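Local atomic coordinates of F420-dependent methylenetetrahydromethanopterin dehydrogenase (Methanopyrus kandleri, PDB entry 1QV9), a protein that catalyses the reversible, coenzyme F420-dependent reduction of methenyl-tetrahydromethanopterin to methylene-tetrahydromethanopterin in methanogenesis from carbon dioxide. Residues K5-K10 against E54-I59; V33-V38 against E163-A168; D66-G71 against E85-S90; G115-K120 against R155-A160. All blocks are in the same frame, centred on the assembly; numbering follows the deposited sequence.

Interaction 1: residues K5-K10 against E54-I59; sequences KAIFIK and EMALDI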
# COMPACT_ATOMS: atom_id res chain seq x y z
N LYS A 5 21.83 38.95 7.82
CA LYS A 5 22.03 38.26 9.09
C LYS A 5 20.71 38.17 9.84
O LYS A 5 19.91 39.09 9.81
CB LYS A 5 23.05 39.00 9.95
CG LYS A 5 24.47 38.86 9.40
CD LYS A 5 25.50 39.62 10.22
CE LYS A 5 25.37 41.12 10.03
NZ LYS A 5 26.45 41.85 10.77
N ALA A 6 20.48 37.03 10.50
CA ALA A 6 19.25 36.88 11.27
C ALA A 6 19.49 35.94 12.45
O ALA A 6 20.37 35.08 12.40
CB ALA A 6 18.12 36.32 10.40
N ILE A 7 18.70 36.11 13.50
CA ILE A 7 18.78 35.21 14.66
C ILE A 7 17.42 34.54 14.72
O ILE A 7 16.40 35.20 14.53
CB ILE A 7 19.01 35.97 15.98
CG1 ILE A 7 20.37 36.70 15.96
CG2 ILE A 7 18.97 34.98 17.19
CD1 ILE A 7 20.61 37.58 17.18
N PHE A 8 17.41 33.24 14.97
CA PHE A 8 16.17 32.47 15.10
C PHE A 8 16.09 32.03 16.55
O PHE A 8 17.07 31.53 17.09
CB PHE A 8 16.18 31.24 14.20
CG PHE A 8 16.06 31.57 12.74
CD1 PHE A 8 17.19 31.93 11.99
CD2 PHE A 8 14.81 31.53 12.11
CE1 PHE A 8 17.08 32.24 10.62
CE2 PHE A 8 14.69 31.83 10.71
CZ PHE A 8 15.84 32.19 9.98
N ILE A 9 14.92 32.19 17.18
CA ILE A 9 14.75 31.77 18.58
C ILE A 9 13.73 30.65 18.57
O ILE A 9 12.64 30.82 18.01
CB ILE A 9 14.24 32.93 19.45
CG1 ILE A 9 15.14 34.15 19.28
CG2 ILE A 9 14.15 32.50 20.91
CD1 ILE A 9 14.52 35.44 19.92
N LYS A 10 14.05 29.51 19.21
CA LYS A 10 13.15 28.36 19.20
C LYS A 10 12.83 27.92 20.62
O LYS A 10 13.72 27.49 21.37
CB LYS A 10 13.80 27.16 18.45
CG LYS A 10 14.19 27.46 17.01
CD LYS A 10 14.69 26.23 16.25
CE LYS A 10 15.12 26.64 14.83
NZ LYS A 10 15.31 25.47 13.94
N GLU A 54 16.64 36.87 25.89
CA GLU A 54 17.78 37.60 26.44
C GLU A 54 19.06 37.12 25.74
O GLU A 54 19.92 37.94 25.37
CB GLU A 54 17.85 37.38 27.96
CG GLU A 54 18.77 38.36 28.69
CD GLU A 54 18.78 38.14 30.20
OE1 GLU A 54 17.70 38.19 30.82
OE2 GLU A 54 19.88 37.94 30.77
N MSE A 55 19.18 35.81 25.53
CA MSE A 55 20.34 35.24 24.83
C MSE A 55 20.42 35.86 23.43
O MSE A 55 21.49 36.26 22.97
CB MSE A 55 20.20 33.72 24.64
CG MSE A 55 21.06 32.84 25.52
SE MSE A 55 21.04 31.00 24.86
CE MSE A 55 19.11 30.73 25.00
N ALA A 56 19.29 35.91 22.75
CA ALA A 56 19.26 36.44 21.41
C ALA A 56 19.66 37.92 21.36
O ALA A 56 20.43 38.34 20.50
CB ALA A 56 17.86 36.28 20.83
N LEU A 57 19.11 38.71 22.26
CA LEU A 57 19.40 40.15 22.26
C LEU A 57 20.82 40.46 22.69
O LEU A 57 21.40 41.46 22.26
CB LEU A 57 18.37 40.90 23.11
CG LEU A 57 16.95 40.79 22.53
CD1 LEU A 57 15.97 41.39 23.50
CD2 LEU A 57 16.86 41.49 21.17
N ASP A 58 21.41 39.58 23.50
CA ASP A 58 22.78 39.75 23.94
C ASP A 58 23.67 39.49 22.72
O ASP A 58 24.59 40.26 22.42
CB ASP A 58 23.07 38.74 25.06
CG ASP A 58 24.52 38.73 25.45
OD1 ASP A 58 25.01 39.80 25.88
OD2 ASP A 58 25.17 37.67 25.33
N ILE A 59 23.38 38.42 21.99
CA ILE A 59 24.13 38.07 20.79
C ILE A 59 23.98 39.16 19.72
O ILE A 59 24.94 39.51 19.02
CB ILE A 59 23.63 36.71 20.24
CG1 ILE A 59 24.12 35.60 21.18
CG2 ILE A 59 24.13 36.45 18.84
CD1 ILE A 59 23.23 34.34 21.11

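Interaction 2: residues V33-V38 against E163-A168; sequences VEFRVV and ELIEKA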
# COMPACT_ATOMS: atom_id res chain seq x y z
N VAL A 33 24.05 34.80 3.38
CA VAL A 33 23.35 34.80 4.66
C VAL A 33 24.24 34.25 5.77
O VAL A 33 25.17 33.50 5.52
CB VAL A 33 22.06 33.91 4.62
CG1 VAL A 33 21.09 34.45 3.60
CG2 VAL A 33 22.44 32.44 4.29
N GLU A 34 23.91 34.62 7.00
CA GLU A 34 24.60 34.13 8.19
C GLU A 34 23.53 34.14 9.26
O GLU A 34 22.86 35.16 9.46
CB GLU A 34 25.74 35.07 8.59
CG GLU A 34 26.49 34.55 9.80
CD GLU A 34 27.80 35.29 10.08
OE1 GLU A 34 28.53 34.83 10.98
OE2 GLU A 34 28.09 36.31 9.42
N PHE A 35 23.36 33.01 9.94
CA PHE A 35 22.34 32.92 10.99
C PHE A 35 22.91 32.42 12.31
O PHE A 35 23.94 31.74 12.36
CB PHE A 35 21.25 31.90 10.59
CG PHE A 35 20.61 32.15 9.25
CD1 PHE A 35 20.31 31.10 8.40
CD2 PHE A 35 20.23 33.42 8.87
CE1 PHE A 35 19.63 31.32 7.18
CE2 PHE A 35 19.56 33.65 7.65
CZ PHE A 35 19.26 32.58 6.81
N ARG A 36 22.22 32.77 13.37
CA ARG A 36 22.50 32.27 14.71
C ARG A 36 21.16 31.71 15.17
O ARG A 36 20.11 32.29 14.87
CB ARG A 36 22.95 33.37 15.66
CG ARG A 36 24.32 34.00 15.32
CD ARG A 36 25.45 32.94 15.42
NE ARG A 36 26.72 33.58 15.09
CZ ARG A 36 27.23 33.66 13.87
NH1 ARG A 36 28.39 34.28 13.71
NH2 ARG A 36 26.61 33.09 12.84
N VAL A 37 21.17 30.57 15.85
CA VAL A 37 19.94 29.95 16.35
C VAL A 37 20.10 29.73 17.84
O VAL A 37 21.14 29.23 18.28
CB VAL A 37 19.68 28.60 15.63
CG1 VAL A 37 18.35 27.98 16.13
CG2 VAL A 37 19.62 28.83 14.15
N VAL A 38 19.10 30.10 18.65
CA VAL A 38 19.22 29.93 20.10
C VAL A 38 17.87 29.55 20.67
O VAL A 38 16.85 29.83 20.05
CB VAL A 38 19.70 31.22 20.80
CG1 VAL A 38 21.07 31.61 20.26
CG2 VAL A 38 18.67 32.36 20.60
N GLU A 163 12.23 36.75 0.50
CA GLU A 163 11.86 38.14 0.18
C GLU A 163 12.42 39.08 1.26
O GLU A 163 12.99 40.15 0.97
CB GLU A 163 10.34 38.27 0.10
CG GLU A 163 9.82 39.69 -0.20
CD GLU A 163 8.31 39.82 -0.01
OE1 GLU A 163 7.55 39.03 -0.62
OE2 GLU A 163 7.87 40.71 0.75
N LEU A 164 12.26 38.71 2.53
CA LEU A 164 12.76 39.52 3.63
C LEU A 164 14.30 39.61 3.60
O LEU A 164 14.88 40.67 3.90
CB LEU A 164 12.28 38.90 4.95
CG LEU A 164 12.23 39.82 6.18
CD1 LEU A 164 11.26 40.98 5.94
CD2 LEU A 164 11.81 38.98 7.39
N ILE A 165 14.95 38.52 3.22
CA ILE A 165 16.41 38.51 3.13
C ILE A 165 16.85 39.48 2.04
O ILE A 165 17.87 40.17 2.22
CB ILE A 165 16.95 37.10 2.84
CG1 ILE A 165 16.86 36.28 4.14
CG2 ILE A 165 18.40 37.16 2.33
CD1 ILE A 165 16.99 34.82 3.94
N GLU A 166 16.12 39.56 0.93
CA GLU A 166 16.54 40.51 -0.10
C GLU A 166 16.47 41.95 0.42
O GLU A 166 17.37 42.76 0.14
CB GLU A 166 15.73 40.31 -1.38
CG GLU A 166 16.19 39.06 -2.14
CD GLU A 166 17.71 39.03 -2.37
OE1 GLU A 166 18.22 39.93 -3.09
OE2 GLU A 166 18.39 38.12 -1.84
N LYS A 167 15.43 42.26 1.19
CA LYS A 167 15.29 43.59 1.78
C LYS A 167 16.33 43.86 2.89
O LYS A 167 16.79 44.99 3.10
CB LYS A 167 13.90 43.75 2.37
CG LYS A 167 12.85 43.60 1.30
CD LYS A 167 11.47 43.78 1.83
CE LYS A 167 10.46 43.67 0.67
NZ LYS A 167 9.04 43.66 1.13
N ALA A 168 16.66 42.82 3.64
CA ALA A 168 17.65 42.92 4.72
C ALA A 168 18.99 43.37 4.12
O ALA A 168 19.74 44.14 4.75
CB ALA A 168 17.81 41.57 5.41

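Interaction 3: residues D66-G71 against E85-S90; sequences DFIVYG and EMLADS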
# COMPACT_ATOMS: atom_id res chain seq x y z
N ASP A 66 19.70 41.64 10.86
CA ASP A 66 18.77 42.47 10.09
C ASP A 66 17.35 42.18 10.58
O ASP A 66 16.48 43.03 10.54
CB ASP A 66 18.96 42.15 8.62
CG ASP A 66 20.34 42.52 8.15
OD1 ASP A 66 21.04 41.67 7.56
OD2 ASP A 66 20.74 43.70 8.39
N PHE A 67 17.11 40.96 11.05
CA PHE A 67 15.80 40.63 11.60
C PHE A 67 15.96 39.44 12.55
O PHE A 67 16.99 38.75 12.52
CB PHE A 67 14.74 40.33 10.51
CG PHE A 67 15.07 39.18 9.58
CD1 PHE A 67 14.60 37.90 9.83
CD2 PHE A 67 15.79 39.38 8.42
CE1 PHE A 67 14.82 36.85 8.96
CE2 PHE A 67 16.04 38.33 7.52
CZ PHE A 67 15.54 37.05 7.79
N ILE A 68 14.97 39.27 13.42
CA ILE A 68 14.93 38.18 14.41
C ILE A 68 13.62 37.43 14.23
O ILE A 68 12.58 38.05 13.98
CB ILE A 68 15.03 38.74 15.82
CG1 ILE A 68 16.39 39.43 15.97
CG2 ILE A 68 14.91 37.61 16.86
CD1 ILE A 68 16.65 40.10 17.29
N VAL A 69 13.66 36.10 14.34
CA VAL A 69 12.47 35.29 14.19
C VAL A 69 12.28 34.49 15.45
O VAL A 69 13.23 33.93 15.99
CB VAL A 69 12.60 34.29 12.98
CG1 VAL A 69 11.31 33.50 12.82
CG2 VAL A 69 12.97 35.04 11.71
N TYR A 70 11.06 34.49 15.98
CA TYR A 70 10.76 33.66 17.16
C TYR A 70 9.75 32.64 16.66
O TYR A 70 8.73 33.00 16.08
CB TYR A 70 10.14 34.49 18.27
CG TYR A 70 9.61 33.64 19.41
CD1 TYR A 70 8.32 33.10 19.39
CD2 TYR A 70 10.46 33.29 20.48
CE1 TYR A 70 7.86 32.23 20.40
CE2 TYR A 70 10.00 32.43 21.49
CZ TYR A 70 8.73 31.91 21.45
OH TYR A 70 8.27 31.10 22.49
N GLY A 71 10.04 31.35 16.87
CA GLY A 71 9.12 30.31 16.42
C GLY A 71 8.81 29.32 17.54
O GLY A 71 9.70 28.94 18.31
N GLU A 85 6.45 40.72 23.65
CA GLU A 85 6.69 42.01 24.30
C GLU A 85 8.14 42.46 24.16
O GLU A 85 8.43 43.61 23.79
CB GLU A 85 6.39 41.91 25.78
CG GLU A 85 4.97 41.71 26.16
CD GLU A 85 4.81 41.76 27.68
OE1 GLU A 85 5.30 42.74 28.29
OE2 GLU A 85 4.20 40.83 28.25
N MSE A 86 9.06 41.55 24.46
CA MSE A 86 10.48 41.86 24.37
C MSE A 86 10.94 42.21 22.97
O MSE A 86 11.70 43.16 22.79
CB MSE A 86 11.29 40.68 24.94
CG MSE A 86 10.85 40.30 26.36
SE MSE A 86 11.71 38.69 27.02
CE MSE A 86 13.57 39.32 27.08
N LEU A 87 10.50 41.45 21.97
CA LEU A 87 10.90 41.73 20.60
C LEU A 87 10.26 43.01 20.09
O LEU A 87 10.89 43.76 19.33
CB LEU A 87 10.54 40.54 19.69
CG LEU A 87 11.41 39.32 20.03
CD1 LEU A 87 10.90 38.10 19.25
CD2 LEU A 87 12.89 39.59 19.71
N ALA A 88 9.03 43.26 20.51
CA ALA A 88 8.31 44.46 20.09
C ALA A 88 9.02 45.69 20.66
O ALA A 88 9.02 46.76 20.03
CB ALA A 88 6.88 44.42 20.58
N ASP A 89 9.64 45.53 21.83
CA ASP A 89 10.37 46.61 22.54
C ASP A 89 11.77 46.84 22.01
O ASP A 89 12.44 47.80 22.42
CB ASP A 89 10.52 46.24 24.01
CG ASP A 89 9.78 47.16 24.92
OD1 ASP A 89 8.56 46.95 25.10
OD2 ASP A 89 10.44 48.09 25.45
N SER A 90 12.24 45.98 21.13
CA SER A 90 13.59 46.12 20.59
C SER A 90 13.58 46.87 19.27
O SER A 90 12.51 47.10 18.68
CB SER A 90 14.26 44.75 20.37
OG SER A 90 13.78 44.13 19.18

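Interaction 4: residues G115-K120 against R155-A160; sequences GYILVK and RVVQEA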
# COMPACT_ATOMS: atom_id res chain seq x y z
N GLY A 115 5.83 40.97 12.46
CA GLY A 115 5.31 40.18 11.36
C GLY A 115 4.92 38.81 11.94
O GLY A 115 5.24 38.47 13.11
N TYR A 116 4.19 38.03 11.15
CA TYR A 116 3.82 36.68 11.61
C TYR A 116 3.52 35.73 10.48
O TYR A 116 3.13 36.14 9.39
CB TYR A 116 2.58 36.69 12.55
CG TYR A 116 1.33 37.38 12.02
CD1 TYR A 116 1.09 38.71 12.36
CD2 TYR A 116 0.44 36.75 11.16
CE1 TYR A 116 -0.02 39.40 11.85
CE2 TYR A 116 -0.66 37.43 10.63
CZ TYR A 116 -0.87 38.75 10.99
OH TYR A 116 -1.96 39.44 10.49
N ILE A 117 3.76 34.44 10.73
CA ILE A 117 3.38 33.42 9.76
C ILE A 117 2.74 32.40 10.68
O ILE A 117 3.41 31.78 11.52
CB ILE A 117 4.57 32.77 9.02
CG1 ILE A 117 5.31 33.87 8.24
CG2 ILE A 117 4.03 31.69 8.05
CD1 ILE A 117 6.58 33.38 7.49
N LEU A 118 1.42 32.26 10.56
CA LEU A 118 0.69 31.31 11.39
C LEU A 118 0.32 30.11 10.52
O LEU A 118 -0.37 30.26 9.52
CB LEU A 118 -0.57 31.97 11.96
CG LEU A 118 -0.23 33.18 12.85
CD1 LEU A 118 -1.52 33.76 13.40
CD2 LEU A 118 0.67 32.72 14.03
N VAL A 119 0.79 28.92 10.88
CA VAL A 119 0.56 27.74 10.09
C VAL A 119 -0.51 26.88 10.76
O VAL A 119 -0.24 26.16 11.73
CB VAL A 119 1.91 26.96 9.95
CG1 VAL A 119 1.74 25.75 9.03
CG2 VAL A 119 2.95 27.91 9.36
N LYS A 120 -1.74 26.96 10.23
CA LYS A 120 -2.83 26.22 10.87
C LYS A 120 -2.65 24.70 10.86
O LYS A 120 -3.00 24.01 11.81
CB LYS A 120 -4.20 26.64 10.28
CG LYS A 120 -4.40 28.14 10.41
CD LYS A 120 -5.81 28.61 9.98
CE LYS A 120 -6.81 28.34 11.08
NZ LYS A 120 -8.17 28.84 10.72
N ARG A 155 7.42 25.72 1.17
CA ARG A 155 7.87 26.60 0.09
C ARG A 155 7.29 27.99 0.31
O ARG A 155 7.91 28.99 -0.04
CB ARG A 155 7.48 26.07 -1.31
CG ARG A 155 8.50 26.51 -2.39
CD ARG A 155 8.12 26.07 -3.77
NE ARG A 155 7.87 24.64 -3.91
CZ ARG A 155 8.82 23.72 -4.00
NH1 ARG A 155 8.49 22.46 -4.12
NH2 ARG A 155 10.09 24.07 -3.98
N VAL A 156 6.08 28.08 0.88
CA VAL A 156 5.50 29.39 1.16
C VAL A 156 6.39 30.12 2.20
O VAL A 156 6.64 31.33 2.12
CB VAL A 156 4.08 29.26 1.77
CG1 VAL A 156 3.51 30.61 2.09
CG2 VAL A 156 3.16 28.52 0.77
N VAL A 157 6.82 29.38 3.22
CA VAL A 157 7.68 29.95 4.26
C VAL A 157 9.02 30.36 3.68
O VAL A 157 9.51 31.44 4.01
CB VAL A 157 7.85 28.92 5.44
CG1 VAL A 157 8.75 29.45 6.54
CG2 VAL A 157 6.49 28.58 6.01
N GLN A 158 9.60 29.51 2.84
CA GLN A 158 10.88 29.78 2.19
C GLN A 158 10.74 31.09 1.41
O GLN A 158 11.59 31.98 1.54
CB GLN A 158 11.24 28.65 1.22
CG GLN A 158 12.55 28.89 0.42
CD GLN A 158 12.70 28.05 -0.86
OE1 GLN A 158 12.00 27.06 -1.08
NE2 GLN A 158 13.68 28.45 -1.70
N GLU A 159 9.66 31.22 0.64
CA GLU A 159 9.50 32.44 -0.17
C GLU A 159 9.39 33.69 0.66
O GLU A 159 10.00 34.73 0.35
CB GLU A 159 8.28 32.34 -1.08
CG GLU A 159 8.41 31.40 -2.23
CD GLU A 159 7.14 31.39 -3.08
OE1 GLU A 159 6.15 32.08 -2.71
OE2 GLU A 159 7.14 30.71 -4.12
N ALA A 160 8.60 33.62 1.73
CA ALA A 160 8.43 34.78 2.58
C ALA A 160 9.76 35.25 3.17
O ALA A 160 10.05 36.46 3.24
CB ALA A 160 7.44 34.49 3.70

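Interaction 1: residues K5-K10 against E54-I59
Ala56 and Ile7 give up almost equal areas here and carry most of the contact between strand 5-10 and helix 54-59. The two segments run nearly antiparallel, at 168°, and their axes approach to 9.2 Å. Ala56 points its single methyl at the strand, and two isoleucines of the same strand face receive it. Ile9 comes closest to this methyl, with CD1 3.6 Å from Ala56 CB, and CG1 of the same residue lies little farther off. Ile7 adds its CG2 branch, 4.0 Å from Ala56 CB. The other arm of Ile7 does something different. CG1 stands anti to the carbonyl carbon (chi1 -63°) and the chain is extended beyond it, which carries CD1 past the methyl to the helix backbone. There Ile7 CD1 lies 3.4 Å from Ala56 O, a van der Waals contact with a helix carbonyl. The same CD1 also meets Ile59 one turn on, 4.1 Å from Ile59 CG2, and these two side chains cross obliquely. Ile59 thus closes one flank of the Ile7 tip. Ala60 and Phe63 of the same helix also touch Ile7, and Ala52 touches Ile9. Met55 and Ile59 also pack against Ile59 and Met55 of the second subunit. Helix 46-63 links strand 33-39 to strand 67-71 and passes over strand 4-10, which lies between them in the sheet. No hydrogen bond or salt bridge joins the two segments. Apolar burial and fit of shape hold them together, with the small alanine at the centre allowing a close approach.

Interaction 2: residues V33-V38 against E163-A168
Ile165 of helix 163-168 meets Val33, which points at the helix, and the ring of Phe35, both in strand 33-38. Val33 and Ile165 cross at about a right angle. The touching branch of Val33 is CG1, 4.0 Å from Ile165 CG2 and 4.1 Å from Ile165 CD1. It therefore sits between the short and the long arm of the isoleucine. Phe35 reaches the same residue differently. With CG beside the backbone N and anti to the carbonyl carbon (chi1 -54°), the ring stretches out toward the helix. Its far corner, CZ, comes to 4.3 Å from Ile165 CD1. The methyl lies at the ring edge, near the ring plane, and not over a face. A second aromatic helps to fix the ring, because Phe8 stacks with Phe35 edge-to-face. Ile165 also touches Ala4 and Phe67, which continue the apolar floor below the helix. No charged group bridges the two segments. Arg36 NH1 donates to Glu34 OE1 at 2.8 Å, and this bond is part of a salt bridge. Arg36 NH2 bonds to Phe35 O at 3.0 Å, from above the carbonyl plane. On the helix, Lys167 pairs with Glu163 one turn away and also with Asp177. Val37 and Val38 form an antiparallel ladder with a strand of the second subunit, which carries the sheet across the interface. The arrangement is that of a layered alpha/beta domain, in which a helix covers one face of a parallel sheet near the strand that is outermost within this chain.

Interaction 3: residues D66-G71 against E85-S90
Leu87 meets Ile68 and Tyr70 inside a beta-alpha-beta unit, made of strand 67-71, helix 78-88 and strand 94-99. The leucine divides its two methyls between the two strand residues. CD2 lies 4.0 Å from Ile68 CG2, and the two side chains cross at a slant. CD1 lies 3.8 Å from Tyr70 CB. The fork of Leu87 thus spans two residues of the strand that project on the same side of the sheet. Tyr70 takes part through its beta carbon, not its ring. Its first torsion (chi1 171°) puts CG opposite the backbone N, and the ring then leads away from the helix; the Tyr70 side chain also touches Cys11 and Val49. Ile9 of the neighbouring strand 4-10 touches both Ile68 and Tyr70, and Leu57 of helix 46-63 also touches Ile68. On the reverse face of the sheet, Phe67 and Val69 pack against Phe161 of helix 153-169. The strand itself is fixed by backbone hydrogen bonds on both edges, to Ile7 on one side and to Pro93 and Val95 on the other. Ser90 lies on the way from helix 78-88 to strand 94-99 and folds back onto Leu87 O. Its OG, which is also hydrogen-bonded to Tyr92 N, donates to Leu87 O at 2.9 Å, and Ser90 N reaches Leu87 O at 3.2 Å from the same face of the carbonyl plane.

Interaction 4: residues G115-K120 against R155-A160
Ile117 is the strand residue that meets helix 155-160, and both of its branches are used. The apolar contacts come first. The long arm ends in CD1, 4.0 Å from Ala160 CB. The short arm, CG2, approaches Val157 CG2 at a looser 4.5 Å. Having CG1 anti to the carbonyl carbon (chi1 -61°) sends the two arms to residues almost one helical turn apart. Thr16 of helix 15-19 touches both Val119 and Val157, and Ile183 of strand 180-183 packs beside Ile117.

The polar interactions run along other sides of the helix. Arg155 forms a salt bridge with Glu193 and another with Asp133 of the second subunit. Glu159 pairs with Arg191, and Gln158 NE2 bonds to Thr264 O. Backbone bonds hold the helix itself, as from Ala160 N to Val156 O at 3.0 Å.

The helix is thus two-sided. Small apolar groups rest on the sheet without directional bonds, while its charged groups tie it to other parts of the chain and to a neighbouring subunit.

How the interactions relate
All four contacts pack a helix on one parallel sheet, with strand order 33-39, 4-10, 67-71, 94-99, 115-119, 180-183. Interactions 1 and 3 lie close, centres 8 Å apart, and place helices 46-63 and 78-88 on one face. Interactions 2 and 4 share helix 153-169, which covers the other face; their centres are 14 Å apart. Interaction 1 closes before interaction 3 opens, and interaction 3 before interaction 4. Interactions 1 and 2 interleave along the chain. Interaction 2 spans the longest chain distance and encloses both 3 and 4. Together they build a three-layer alpha/beta domain. Interactions 1, 2 and 4 touch the second subunit, so the same elements also face a neighbouring subunit of the hexamer.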